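Arylmalonate decarboxylase (Bordetella bronchiseptica, PDB 3DTV) catalyses the decarboxylation of 2-aryl-2-methylmalonates to 2-arylpropionates, with release of carbon dioxide. Local coordinates at residues A121-Y126 with I184-G189; G10-P15 with V70-T75. All blocks are in the same frame, centred on the assembly; numbering follows the deposited sequence.

Contact 1 (A121-Y126 with I184-G189). With SO4 (sulfate ion), chain F.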
ATOM      1  N   ALA A 121       2.114   7.103  13.240  1.00 36.63           N
ATOM      2  CA  ALA A 121       2.876   6.047  13.905  1.00 36.68           C
ATOM      3  C   ALA A 121       3.094   4.836  12.990  1.00 36.01           C
ATOM      4  O   ALA A 121       2.221   4.477  12.206  1.00 36.07           O
ATOM      5  CB  ALA A 121       2.183   5.639  15.262  1.00 37.01           C
ATOM      6  N   LEU A 122       4.239   4.179  13.127  1.00 35.56           N
ATOM      7  CA  LEU A 122       4.593   3.101  12.222  1.00 37.88           C
ATOM      8  C   LEU A 122       4.493   1.718  12.876  1.00 36.17           C
ATOM      9  O   LEU A 122       5.041   1.494  13.943  1.00 37.55           O
ATOM     10  CB  LEU A 122       6.023   3.354  11.711  1.00 37.60           C
ATOM     11  CG  LEU A 122       6.209   4.222  10.468  1.00 39.17           C
ATOM     12  CD1 LEU A 122       5.264   5.327  10.387  1.00 37.62           C
ATOM     13  CD2 LEU A 122       7.658   4.692  10.360  1.00 37.18           C
ATOM     14  N   ALA A 123       3.797   0.795  12.222  1.00 37.98           N
ATOM     15  CA  ALA A 123       3.687  -0.606  12.663  1.00 38.87           C
ATOM     16  C   ALA A 123       3.988  -1.529  11.503  1.00 39.14           C
ATOM     17  O   ALA A 123       3.192  -1.663  10.539  1.00 39.42           O
ATOM     18  CB  ALA A 123       2.280  -0.896  13.212  1.00 41.07           C
ATOM     19  N   THR A 124       5.134  -2.188  11.543  1.00 40.35           N
ATOM     20  CA  THR A 124       5.567  -2.821  10.295  1.00 43.61           C
ATOM     21  C   THR A 124       6.093  -4.226  10.501  1.00 45.86           C
ATOM     22  O   THR A 124       6.186  -4.713  11.633  1.00 47.94           O
ATOM     23  CB  THR A 124       6.693  -2.052   9.615  1.00 43.69           C
ATOM     24  OG1 THR A 124       7.945  -2.518  10.157  1.00 42.70           O
ATOM     25  CG2 THR A 124       6.528  -0.509   9.786  1.00 42.51           C
ATOM     26  N   ALA A 125       6.448  -4.884   9.397  1.00 47.04           N
ATOM     27  CA  ALA A 125       6.987  -6.225   9.514  1.00 47.65           C
ATOM     28  C   ALA A 125       8.443  -6.187   9.018  1.00 48.37           C
ATOM     29  O   ALA A 125       9.029  -7.213   8.667  1.00 47.50           O
ATOM     30  CB  ALA A 125       6.105  -7.216   8.758  1.00 47.29           C
ATOM     31  N   TYR A 126       9.027  -4.981   9.016  1.00 45.16           N
ATOM     32  CA  TYR A 126      10.371  -4.765   8.446  1.00 46.59           C
ATOM     33  C   TYR A 126      11.516  -4.778   9.454  1.00 47.68           C
ATOM     34  O   TYR A 126      11.333  -4.573  10.654  1.00 48.45           O
ATOM     35  CB  TYR A 126      10.437  -3.439   7.686  1.00 42.73           C
ATOM     36  CG  TYR A 126       9.316  -3.221   6.698  1.00 42.85           C
ATOM     37  CD1 TYR A 126       8.722  -1.982   6.577  1.00 40.31           C
ATOM     38  CD2 TYR A 126       8.843  -4.274   5.877  1.00 44.98           C
ATOM     39  CE1 TYR A 126       7.685  -1.764   5.664  1.00 41.19           C
ATOM     40  CE2 TYR A 126       7.783  -4.070   4.942  1.00 43.03           C
ATOM     41  CZ  TYR A 126       7.227  -2.801   4.846  1.00 41.25           C
ATOM     42  OH  TYR A 126       6.236  -2.538   3.951  1.00 41.77           O
ATOM     43  N   ILE A 184      -2.169   5.581  12.129  1.00 40.35           N
ATOM     44  CA  ILE A 184      -1.198   4.512  12.184  1.00 39.41           C
ATOM     45  C   ILE A 184      -0.976   3.956  10.787  1.00 36.75           C
ATOM     46  O   ILE A 184      -1.923   3.645  10.062  1.00 37.23           O
ATOM     47  CB  ILE A 184      -1.634   3.369  13.126  1.00 39.41           C
ATOM     48  CG1 ILE A 184      -2.024   3.904  14.488  1.00 41.47           C
ATOM     49  CG2 ILE A 184      -0.545   2.341  13.241  1.00 40.28           C
ATOM     50  CD1 ILE A 184      -2.420   2.832  15.505  1.00 42.18           C
ATOM     51  N   LEU A 185       0.277   3.833  10.401  1.00 34.14           N
ATOM     52  CA  LEU A 185       0.580   3.116   9.174  1.00 34.55           C
ATOM     53  C   LEU A 185       0.972   1.663   9.505  1.00 36.75           C
ATOM     54  O   LEU A 185       2.002   1.415  10.181  1.00 37.17           O
ATOM     55  CB  LEU A 185       1.651   3.846   8.367  1.00 31.99           C
ATOM     56  CG  LEU A 185       2.289   3.061   7.257  1.00 32.82           C
ATOM     57  CD1 LEU A 185       1.243   2.678   6.229  1.00 34.07           C
ATOM     58  CD2 LEU A 185       3.423   3.892   6.622  1.00 32.91           C
ATOM     59  N   LEU A 186       0.116   0.716   9.100  1.00 35.93           N
ATOM     60  CA  LEU A 186       0.409  -0.715   9.265  1.00 36.43           C
ATOM     61  C   LEU A 186       0.987  -1.258   7.966  1.00 36.84           C
ATOM     62  O   LEU A 186       0.261  -1.479   6.969  1.00 39.77           O
ATOM     63  CB  LEU A 186      -0.864  -1.480   9.663  1.00 37.77           C
ATOM     64  CG  LEU A 186      -0.758  -3.020   9.836  1.00 38.71           C
ATOM     65  CD1 LEU A 186       0.350  -3.425  10.812  1.00 36.56           C
ATOM     66  CD2 LEU A 186      -2.135  -3.617  10.286  1.00 39.16           C
ATOM     67  N   SER A 187       2.281  -1.485   7.946  1.00 38.30           N
ATOM     68  CA  SER A 187       2.936  -1.646   6.653  1.00 43.02           C
ATOM     69  C   SER A 187       3.395  -3.086   6.521  1.00 46.91           C
ATOM     70  O   SER A 187       4.372  -3.487   7.156  1.00 48.70           O
ATOM     71  CB  SER A 187       4.126  -0.698   6.474  1.00 42.36           C
ATOM     72  OG  SER A 187       4.481  -0.588   5.076  1.00 44.29           O
ATOM     73  N   CYS A 188       2.671  -3.851   5.711  1.00 47.66           N
ATOM     74  CA  CYS A 188       2.975  -5.258   5.489  1.00 51.39           C
ATOM     75  C   CYS A 188       2.048  -5.790   4.363  1.00 51.67           C
ATOM     76  O   CYS A 188       1.044  -6.470   4.617  1.00 51.63           O
ATOM     77  CB  CYS A 188       2.822  -6.041   6.798  1.00 51.36           C
ATOM     78  SG  CYS A 188       1.273  -5.676   7.785  1.00 54.87           S
ATOM     79  N   GLY A 189       2.366  -5.406   3.124  1.00 51.78           N
ATOM     80  CA  GLY A 189       1.557  -5.773   1.929  1.00 53.54           C
ATOM     81  C   GLY A 189       1.422  -7.277   1.716  1.00 55.14           C
ATOM     82  O   GLY A 189       0.591  -7.754   0.894  1.00 56.28           O
TER
HETATM   83  S   SO4 F1001       5.540  -4.847   1.493  1.00 49.08           S
HETATM   84  O1  SO4 F1001       5.798  -6.280   1.690  1.00 48.87           O
HETATM   85  O2  SO4 F1001       4.900  -4.241   2.680  1.00 49.88           O
HETATM   86  O3  SO4 F1001       6.813  -4.087   1.294  1.00 49.47           O
HETATM   87  O4  SO4 F1001       4.649  -4.688   0.361  1.00 46.73           O
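With CG set beside its own backbone N (chi1 -49°), Y126 swings its ring back across the end of the neighbouring strand, while S187 extends OG opposite its N (chi1 -162°) to meet the phenol. Y126 OH and S187 OG lie 2.9 Å apart, and S187 OG also bonds to S211 OG. One face of the ring lies over the carbonyl oxygen of S187. Near the plane of the ring, at its edge, Y126 OH donates a short 2.5 Å bond to sulfate oxygen O2. The same O2 receives the backbone N-H of G189 at 2.8 Å, so two donors, one from each segment, grip a single oxygen. T124 prepares this geometry: its OG1 accepts Y126 N at 2.9 Å in an ST turn and is bonded in addition to N131, which fixes the chain as it leaves the strand.

Behind the site, 121-124 and 184-187 run parallel as neighbouring strands, stitched by bonds such as L185 N to A121 O at 2.7 Å. The ladder frays at its end, where A125 N reaches S187 O only weakly. L122 and L185 turn their greasy branches to helix 128-140. On the other face A123, as small as a side chain can be while still apolar, lets CD1 of L186 rest against its CB at 4.0 Å and packs under helix 164-176 with I184. Helices on both faces of a parallel sheet of strand order 2-1-3-4 make this a three-layer alpha/beta domain, as in the aspartate/glutamate racemase clan to which the family belongs; the sulfate, held where the strands give way to loops, probably marks where a substrate carboxylate would be held.

Contact 2 (G10-P15 with V70-T75). With SO4 (sulfate ion), chain F.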
ATOM      1  N   GLY A  10      -4.535  -4.074 -13.041  1.00 40.38           N
ATOM      2  CA  GLY A  10      -3.343  -4.914 -13.055  1.00 37.12           C
ATOM      3  C   GLY A  10      -2.480  -4.624 -11.824  1.00 38.95           C
ATOM      4  O   GLY A  10      -2.291  -3.445 -11.414  1.00 36.05           O
ATOM      5  N   MET A  11      -1.934  -5.681 -11.229  1.00 35.93           N
ATOM      6  CA  MET A  11      -1.072  -5.491 -10.088  1.00 37.03           C
ATOM      7  C   MET A  11       0.230  -6.228 -10.279  1.00 34.40           C
ATOM      8  O   MET A  11       0.262  -7.428 -10.492  1.00 34.66           O
ATOM      9  CB  MET A  11      -1.763  -6.009  -8.836  1.00 36.38           C
ATOM     10  CG  MET A  11      -2.948  -5.131  -8.447  1.00 40.42           C
ATOM     11  SD  MET A  11      -3.793  -5.655  -6.940  1.00 41.91           S
ATOM     12  CE  MET A  11      -4.694  -4.125  -6.511  1.00 37.80           C
ATOM     13  N   ILE A  12       1.313  -5.491 -10.153  1.00 32.01           N
ATOM     14  CA  ILE A  12       2.616  -6.090 -10.070  1.00 31.06           C
ATOM     15  C   ILE A  12       2.892  -6.492  -8.649  1.00 33.70           C
ATOM     16  O   ILE A  12       2.879  -5.668  -7.724  1.00 33.25           O
ATOM     17  CB  ILE A  12       3.701  -5.111 -10.601  1.00 30.22           C
ATOM     18  CG1 ILE A  12       3.321  -4.543 -11.985  1.00 27.97           C
ATOM     19  CG2 ILE A  12       5.086  -5.782 -10.602  1.00 28.69           C
ATOM     20  CD1 ILE A  12       4.309  -3.469 -12.462  1.00 27.73           C
ATOM     21  N   VAL A  13       3.161  -7.770  -8.452  1.00 36.58           N
ATOM     22  CA  VAL A  13       3.218  -8.302  -7.105  1.00 39.76           C
ATOM     23  C   VAL A  13       4.628  -8.844  -6.853  1.00 39.90           C
ATOM     24  O   VAL A  13       5.263  -9.313  -7.743  1.00 42.11           O
ATOM     25  CB  VAL A  13       2.121  -9.381  -7.000  1.00 42.94           C
ATOM     26  CG1 VAL A  13       2.642 -10.689  -6.449  1.00 47.19           C
ATOM     27  CG2 VAL A  13       0.875  -8.839  -6.319  1.00 39.83           C
ATOM     28  N   PRO A  14       5.127  -8.753  -5.623  1.00 42.02           N
ATOM     29  CA  PRO A  14       6.471  -9.237  -5.383  1.00 42.02           C
ATOM     30  C   PRO A  14       6.684 -10.735  -5.655  1.00 44.17           C
ATOM     31  O   PRO A  14       7.658 -11.061  -6.311  1.00 43.59           O
ATOM     32  CB  PRO A  14       6.685  -8.937  -3.884  1.00 42.08           C
ATOM     33  CG  PRO A  14       5.724  -7.794  -3.557  1.00 40.78           C
ATOM     34  CD  PRO A  14       4.509  -8.153  -4.403  1.00 42.31           C
ATOM     35  N   PRO A  15       5.837 -11.648  -5.095  1.00 46.45           N
ATOM     36  CA  PRO A  15       6.068 -13.113  -5.326  1.00 50.06           C
ATOM     37  C   PRO A  15       6.193 -13.559  -6.798  1.00 50.71           C
ATOM     38  O   PRO A  15       5.589 -12.963  -7.676  1.00 50.27           O
ATOM     39  CB  PRO A  15       4.854 -13.774  -4.622  1.00 49.31           C
ATOM     40  CG  PRO A  15       4.510 -12.783  -3.526  1.00 48.64           C
ATOM     41  CD  PRO A  15       4.695 -11.435  -4.184  1.00 46.97           C
ATOM     42  N   VAL A  70      -2.290   0.127 -13.741  1.00 34.12           N
ATOM     43  CA  VAL A  70      -1.294  -0.780 -13.193  1.00 31.09           C
ATOM     44  C   VAL A  70      -0.773  -0.255 -11.852  1.00 31.04           C
ATOM     45  O   VAL A  70      -0.337   0.890 -11.771  1.00 31.14           O
ATOM     46  CB  VAL A  70      -0.138  -0.943 -14.175  1.00 31.47           C
ATOM     47  CG1 VAL A  70       1.032  -1.673 -13.501  1.00 32.34           C
ATOM     48  CG2 VAL A  70      -0.604  -1.723 -15.452  1.00 29.81           C
ATOM     49  N   SER A  71      -0.841  -1.068 -10.789  1.00 30.47           N
ATOM     50  CA  SER A  71      -0.234  -0.701  -9.497  1.00 29.96           C
ATOM     51  C   SER A  71       0.930  -1.620  -9.204  1.00 29.48           C
ATOM     52  O   SER A  71       0.813  -2.832  -9.323  1.00 29.82           O
ATOM     53  CB  SER A  71      -1.270  -0.774  -8.324  1.00 29.68           C
ATOM     54  OG  SER A  71      -0.617  -0.343  -7.119  1.00 29.25           O
ATOM     55  N   LEU A  72       2.062  -1.046  -8.861  1.00 28.43           N
ATOM     56  CA  LEU A  72       3.154  -1.776  -8.220  1.00 28.48           C
ATOM     57  C   LEU A  72       2.825  -2.042  -6.750  1.00 30.64           C
ATOM     58  O   LEU A  72       2.941  -1.164  -5.877  1.00 31.70           O
ATOM     59  CB  LEU A  72       4.496  -1.002  -8.334  1.00 26.67           C
ATOM     60  CG  LEU A  72       5.707  -1.640  -7.644  1.00 26.94           C
ATOM     61  CD1 LEU A  72       6.017  -3.056  -8.172  1.00 27.73           C
ATOM     62  CD2 LEU A  72       6.924  -0.716  -7.781  1.00 27.84           C
ATOM     63  N   MET A  73       2.462  -3.284  -6.467  1.00 33.25           N
ATOM     64  CA  MET A  73       1.807  -3.578  -5.210  1.00 35.70           C
ATOM     65  C   MET A  73       2.831  -4.118  -4.236  1.00 35.15           C
ATOM     66  O   MET A  73       2.638  -5.193  -3.720  1.00 35.20           O
ATOM     67  CB  MET A  73       0.674  -4.601  -5.413  1.00 35.11           C
ATOM     68  CG  MET A  73      -0.581  -4.003  -6.006  1.00 36.92           C
ATOM     69  SD  MET A  73      -1.457  -2.879  -4.824  1.00 40.81           S
ATOM     70  CE  MET A  73      -2.408  -4.147  -3.912  1.00 35.24           C
ATOM     71  N   GLY A  74       3.924  -3.384  -4.022  1.00 34.70           N
ATOM     72  CA  GLY A  74       4.892  -3.710  -2.974  1.00 35.84           C
ATOM     73  C   GLY A  74       5.344  -2.372  -2.366  1.00 37.35           C
ATOM     74  O   GLY A  74       5.750  -1.452  -3.082  1.00 39.53           O
ATOM     75  N   THR A  75       5.216  -2.227  -1.056  1.00 39.01           N
ATOM     76  CA  THR A  75       5.493  -0.950  -0.413  1.00 39.69           C
ATOM     77  C   THR A  75       7.004  -0.726  -0.320  1.00 39.09           C
ATOM     78  O   THR A  75       7.513   0.288  -0.774  1.00 39.36           O
ATOM     79  CB  THR A  75       4.852  -0.899   1.009  1.00 40.53           C
ATOM     80  OG1 THR A  75       3.722  -1.773   1.045  1.00 42.05           O
ATOM     81  CG2 THR A  75       4.440   0.534   1.406  1.00 38.51           C
TER
HETATM   82  S   SO4 F1001       5.540  -4.847   1.493  1.00 49.08           S
HETATM   83  O1  SO4 F1001       5.798  -6.280   1.690  1.00 48.87           O
HETATM   84  O2  SO4 F1001       4.900  -4.241   2.680  1.00 49.88           O
HETATM   85  O3  SO4 F1001       6.813  -4.087   1.294  1.00 49.47           O
HETATM   86  O4  SO4 F1001       4.649  -4.688   0.361  1.00 46.73           O
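M11 and M73 cross obliquely on one face of the paired strands, two flexible thioethers laid over one another. M11 runs out straight beyond CG, whereas M73 is bent at chi2 (-70°) and again at chi3 (-84°), which folds its end back over its partner. Their CG atoms meet at 3.6 Å, and the methyl ends are tighter still, with M11 CE 3.5 Å from M73 CE. F216 of helix 211-223 lies against both, and unbranched, pliable chains suit a space shared with an aromatic ring.

The other face is built of branched aliphatics. I12 spans two residues of the neighbouring strand on this face: its CD1 touches V70 CG1 at 3.9 Å, and its CG2 reaches the other way to L72 CD1 at 3.8 Å. Helix 48-64 packs on I12 and L72. Backbone hydrogen bonds of the parallel-sheet pattern join the two strands, ending with M73 N to I12 O at 2.7 Å, the donor lying in the carbonyl plane. M73 is then the centre of an inverse gamma turn, and the chain swings away past P14, whose CD lies 3.6 Å from M73 O.

The chemistry thus changes along the segments: backbone hydrogen bonds join the strands and apolar side chains pack both faces, while beyond G74 the backbone N of T75 presents its hydrogen to sulfate oxygen O4 at 2.9 Å, consistent with an anion-binding role for the backbone N-H groups that follow G74.

Contacts 1 and 2 each pair two central strands of a four-stranded parallel sheet with strand order 2-1-3-4, so the chain contains two similarly built halves. Their centres are about 17 Å apart, on opposite sides of the middle of the chain, yet the ends meet: Y126 OH lies 3.6 Å from T75 CB, and S187 OG is 3.8 Å from T75 CG2. One sulfate bridges them, taking hydrogen bonds from Y126 and G189 of contact 1, from T75 of contact 2, and from the backbone N of neighbouring S76. An interdomain anion site of this kind is consistent with the active-site cleft of the racemase clan.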